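Local coordinates for uncharacterized protein (Staphylococcus aureus subsp. aureus Mu50, PDB 4EBG) that is of unknown function but is probably secreted and adopts a cystatin-like fold, with a long N-terminal helix packed on an antiparallel sheet, at residues B[10-13]-B[14-17]. Sequence-based numbering, arbitrary orientation.
Sequences YKEQ and NQMN
Q13 reaches one turn along the helix to N17, and its NE2 donates a hydrogen bond of 2.9 Å to OD1 of N17. The chain of Q13 leaves the helix with CG anti to the backbone N (chi1 -175°) and then bends at chi2, which swings the amide toward the C-terminal end. The acceptor lies close to the plane of the Q13 amide, although the two amide planes are turned 73° apart. Both residues are buried, and amides suit the place because each has a donor and an acceptor to spend: OE1 of Q13 bonds the hydroxyl of Y65, while ND2 of N17 reaches the carbonyl of K28. N14 also uses both ends, OD1 taking the backbone N-H of I31 and ND2 making a weak, bent bond (3.1 Å) to Y10 O, which already accepts the N14 backbone N-H at 2.9 Å. Beside Q13 and N17, also on the buried face, the selenomethionine M16, in one of its two modelled conformers, turns back alongside the side chain of E12. Its flexible, apolar chain packs on Y65 of strand 60-68 and on I19 of the second subunit. K11 and Q15, long and polar, run past each other on the exposed side. The i to i+4 backbone bonds mark an alpha-helix, here helix 3-23; its buried side, with Y10, Q13, M16 and N17, packs on the antiparallel sheet of the cystatin-like fold, Y10 against strand 46-52.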
# COMPACT_ATOMS: atom_id res chain seq x y z
N TYR B 10 -5.18 2.39 -14.63
CA TYR B 10 -5.92 1.47 -13.78
C TYR B 10 -5.07 0.23 -13.47
O TYR B 10 -5.16 -0.28 -12.35
CB TYR B 10 -7.29 1.10 -14.38
CG TYR B 10 -8.32 2.18 -14.11
CD1 TYR B 10 -9.01 2.21 -12.94
CD2 TYR B 10 -8.51 3.24 -14.98
CE1 TYR B 10 -9.89 3.23 -12.65
CE2 TYR B 10 -9.38 4.27 -14.70
CZ TYR B 10 -10.06 4.27 -13.54
OH TYR B 10 -10.90 5.28 -13.19
N LYS B 11 -4.23 -0.21 -14.40
CA LYS B 11 -3.36 -1.35 -14.08
C LYS B 11 -2.43 -0.99 -12.93
O LYS B 11 -2.22 -1.76 -11.99
CB LYS B 11 -2.59 -1.75 -15.32
CG LYS B 11 -1.59 -2.87 -15.04
CD LYS B 11 -0.97 -3.42 -16.34
CE LYS B 11 0.13 -4.42 -16.08
NZ LYS B 11 1.39 -3.78 -15.66
N GLU B 12 -1.82 0.20 -13.01
CA GLU B 12 -0.87 0.63 -12.01
C GLU B 12 -1.61 0.80 -10.66
O GLU B 12 -1.08 0.41 -9.64
CB GLU B 12 -0.19 1.92 -12.45
CG GLU B 12 0.84 2.41 -11.49
CD GLU B 12 2.06 1.53 -11.37
OE1 GLU B 12 2.30 0.68 -12.26
OE2 GLU B 12 2.80 1.74 -10.38
N GLN B 13 -2.79 1.41 -10.67
CA GLN B 13 -3.51 1.59 -9.46
C GLN B 13 -3.79 0.25 -8.81
O GLN B 13 -3.66 0.08 -7.58
CB GLN B 13 -4.84 2.31 -9.70
CG GLN B 13 -5.59 2.64 -8.38
CD GLN B 13 -4.98 3.74 -7.60
OE1 GLN B 13 -4.74 4.79 -8.16
NE2 GLN B 13 -4.75 3.56 -6.30
N ASN B 14 -4.24 -0.72 -9.59
CA ASN B 14 -4.53 -2.04 -9.02
C ASN B 14 -3.26 -2.73 -8.48
O ASN B 14 -3.33 -3.39 -7.45
CB ASN B 14 -5.27 -2.89 -10.04
CG ASN B 14 -6.74 -2.61 -10.04
OD1 ASN B 14 -7.37 -2.72 -9.02
ND2 ASN B 14 -7.31 -2.24 -11.19
N GLN B 15 -2.15 -2.60 -9.19
CA GLN B 15 -0.89 -3.18 -8.75
C GLN B 15 -0.50 -2.60 -7.41
O GLN B 15 -0.12 -3.32 -6.48
CB GLN B 15 0.21 -2.96 -9.79
CG GLN B 15 0.10 -3.87 -11.01
CD GLN B 15 1.12 -3.56 -12.07
OE1 GLN B 15 1.48 -2.41 -12.28
NE2 GLN B 15 1.60 -4.58 -12.75
N MSE B 16 -0.54 -1.27 -7.29
CA MSE B 16 -0.20 -0.65 -6.01
C MSE B 16 -1.18 -1.01 -4.91
O MSE B 16 -0.80 -1.27 -3.80
CB MSE B 16 -0.13 0.87 -6.17
CG MSE B 16 1.05 1.31 -7.05
SE MSE B 16 1.31 3.20 -7.04
CE MSE B 16 -0.32 3.59 -7.84
N ASN B 17 -2.48 -1.06 -5.25
CA ASN B 17 -3.47 -1.39 -4.21
C ASN B 17 -3.27 -2.83 -3.73
O ASN B 17 -3.49 -3.10 -2.57
CB ASN B 17 -4.91 -1.23 -4.70
CG ASN B 17 -5.37 0.20 -4.79
OD1 ASN B 17 -4.59 1.15 -4.76
ND2 ASN B 17 -6.70 0.35 -4.89